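Local coordinates for citrate lyase subunit beta-like protein (Mycobacterium tuberculosis H37Rv, PDB 6CHU), which is a magnesium-dependent, trimeric lyase of the HpcH/HpaI aldolase family, related to the citrate lyase beta subunit and involved in itaconate dissimilation and leucine catabolism, at residues V71-G76 and A82-A87. Numbering follows the deposited sequence.
With ACT (acetate ion), chain E; ACT (acetate ion), chain F.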
loop_
_atom_site.group_PDB
_atom_site.type_symbol
_atom_site.label_atom_id
_atom_site.label_comp_id
_atom_site.label_asym_id
_atom_site.label_seq_id
_atom_site.Cartn_x
_atom_site.Cartn_y
_atom_site.Cartn_z
ATOM N N VAL A 71 -24.496 4.925 -15.512
ATOM C CA VAL A 71 -24.759 3.608 -16.093
ATOM C C VAL A 71 -23.498 2.766 -15.975
ATOM O O VAL A 71 -22.445 3.145 -16.505
ATOM C CB VAL A 71 -25.221 3.714 -17.558
ATOM C CG1 VAL A 71 -25.499 2.329 -18.139
ATOM C CG2 VAL A 71 -26.479 4.597 -17.668
ATOM N N ARG A 72 -23.590 1.627 -15.279
ATOM C CA ARG A 72 -22.473 0.688 -15.267
ATOM C C ARG A 72 -22.546 -0.191 -16.507
ATOM O O ARG A 72 -23.514 -0.940 -16.699
ATOM C CB ARG A 72 -22.432 -0.177 -14.005
ATOM C CG ARG A 72 -21.183 -1.098 -14.041
ATOM C CD ARG A 72 -20.800 -1.707 -12.692
ATOM N NE ARG A 72 -21.711 -2.770 -12.266
ATOM C CZ ARG A 72 -21.439 -3.608 -11.263
ATOM N NH1 ARG A 72 -20.285 -3.491 -10.616
ATOM N NH2 ARG A 72 -22.307 -4.554 -10.908
ATOM N N ILE A 73 -21.534 -0.065 -17.367
ATOM C CA ILE A 73 -21.438 -0.859 -18.583
ATOM C C ILE A 73 -20.617 -2.105 -18.287
ATOM O O ILE A 73 -20.219 -2.338 -17.144
ATOM C CB ILE A 73 -20.830 -0.039 -19.739
ATOM C CG1 ILE A 73 -19.397 0.390 -19.407
ATOM C CG2 ILE A 73 -21.711 1.183 -20.039
ATOM C CD1 ILE A 73 -18.731 1.296 -20.490
ATOM N N ASN A 74 -20.375 -2.918 -19.305
ATOM C CA ASN A 74 -19.593 -4.129 -19.146
ATOM C C ASN A 74 -18.117 -3.843 -19.422
ATOM O O ASN A 74 -17.733 -2.739 -19.821
ATOM C CB ASN A 74 -20.170 -5.225 -20.045
ATOM C CG ASN A 74 -21.457 -5.809 -19.469
ATOM O OD1 ASN A 74 -21.412 -6.738 -18.666
ATOM N ND2 ASN A 74 -22.603 -5.237 -19.840
ATOM N N ALA A 75 -17.276 -4.842 -19.159
ATOM C CA ALA A 75 -15.843 -4.587 -19.084
ATOM C C ALA A 75 -15.242 -4.329 -20.468
ATOM O O ALA A 75 -15.798 -4.705 -21.505
ATOM C CB ALA A 75 -15.122 -5.760 -18.409
ATOM N N GLY A 76 -14.080 -3.673 -20.464
ATOM C CA GLY A 76 -13.362 -3.375 -21.691
ATOM C C GLY A 76 -13.119 -4.607 -22.540
ATOM O O GLY A 76 -12.805 -5.682 -22.018
ATOM N N ALA A 82 -19.730 -3.335 -26.145
ATOM C CA ALA A 82 -20.069 -2.746 -27.435
ATOM C C ALA A 82 -21.574 -2.570 -27.572
ATOM O O ALA A 82 -22.048 -1.523 -28.032
ATOM C CB ALA A 82 -19.520 -3.612 -28.572
ATOM N N ARG A 83 -22.342 -3.583 -27.159
ATOM C CA ARG A 83 -23.797 -3.470 -27.176
ATOM C C ARG A 83 -24.279 -2.380 -26.225
ATOM O O ARG A 83 -25.206 -1.631 -26.557
ATOM C CB ARG A 83 -24.432 -4.815 -26.816
ATOM C CG ARG A 83 -24.015 -5.984 -27.709
ATOM C CD ARG A 83 -24.521 -5.844 -29.138
ATOM N NE ARG A 83 -23.677 -4.989 -29.972
ATOM C CZ ARG A 83 -22.512 -5.364 -30.498
ATOM N NH1 ARG A 83 -22.036 -6.580 -30.266
ATOM N NH2 ARG A 83 -21.819 -4.517 -31.253
ATOM N N ASP A 84 -23.652 -2.273 -25.044
ATOM C CA ASP A 84 -24.017 -1.241 -24.071
ATOM C C ASP A 84 -23.862 0.155 -24.655
ATOM O O ASP A 84 -24.734 1.016 -24.489
ATOM C CB ASP A 84 -23.148 -1.347 -22.816
ATOM C CG ASP A 84 -23.309 -2.657 -22.089
ATOM O OD1 ASP A 84 -24.337 -3.344 -22.280
ATOM O OD2 ASP A 84 -22.388 -2.988 -21.323
ATOM N N LEU A 85 -22.723 0.418 -25.294
ATOM C CA LEU A 85 -22.488 1.758 -25.824
ATOM C C LEU A 85 -23.462 2.089 -26.942
ATOM O O LEU A 85 -23.900 3.244 -27.073
ATOM C CB LEU A 85 -21.040 1.883 -26.299
ATOM C CG LEU A 85 -19.973 1.733 -25.209
ATOM C CD1 LEU A 85 -18.592 2.009 -25.794
ATOM C CD2 LEU A 85 -20.239 2.652 -24.023
ATOM N N GLU A 86 -23.838 1.092 -27.744
ATOM C CA GLU A 86 -24.866 1.328 -28.748
ATOM C C GLU A 86 -26.188 1.711 -28.097
ATOM O O GLU A 86 -26.856 2.652 -28.540
ATOM C CB GLU A 86 -25.031 0.095 -29.627
ATOM C CG GLU A 86 -23.842 -0.146 -30.526
ATOM C CD GLU A 86 -23.801 -1.560 -31.074
ATOM O OE1 GLU A 86 -24.732 -2.347 -30.792
ATOM O OE2 GLU A 86 -22.826 -1.885 -31.780
ATOM N N ALA A 87 -26.576 1.003 -27.034
ATOM C CA ALA A 87 -27.828 1.328 -26.358
ATOM C C ALA A 87 -27.773 2.712 -25.727
ATOM O O ALA A 87 -28.765 3.454 -25.755
ATOM C CB ALA A 87 -28.148 0.268 -25.304
HETATM C C ACT E . -22.606 -6.024 -7.806
HETATM O O ACT E . -22.497 -6.546 -6.665
HETATM O OXT ACT E . -21.835 -6.137 -8.786
HETATM C CH3 ACT E . -23.874 -5.115 -8.015
HETATM C C ACT F . -18.641 -4.211 -7.464
HETATM O O ACT F . -17.764 -4.321 -6.560
HETATM O OXT ACT F . -18.669 -4.764 -8.606
HETATM C CH3 ACT F . -19.855 -3.302 -7.126
#
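Asp84 OD2 is gripped twice by Asn74, once by its side chain and once by its backbone, where barrel strand 69-72 runs out into the loop leading to helix 79-89, within one beta-alpha-beta unit of the TIM barrel. Asn74 ND2 reaches the syn lone pair of Asp84 OD2 at 2.7 Å, running nearly straight within the amide plane. The backbone N of Asn74 reaches Asp84 OD2 at 2.9 Å, more bent, with an N-H...O angle of 140°, and arriving nearly along the C-O direction. Amide and carboxylate planes lie 32° apart. Asp84 OD1 is salt-bridged to Arg56, joining helix 79-89 to helix 52-61, and Asn74 ND2 also bonds to Leu43 O, tying the loop to the one after strand 38-42; together they should restrain both groups' rotation. Beside this polar grip, Ile73 leans its CG2 on Asp84 CB at 4.0 Å. With CG1 set between backbone N and carbonyl carbon (chi1 63°), Ile73 CD1 meets Leu85 CD2 at 4.1 Å. The CB of Arg72, a substrate-binding residue, turns away from helix 79-89; its NE is salt-bridged to Asp42. At the guanidinium edge, in its plane, NH1 and NH2 each hold a separate acetate, Arg72 NH2 reaching OXT of the chain E acetate at 2.7 Å.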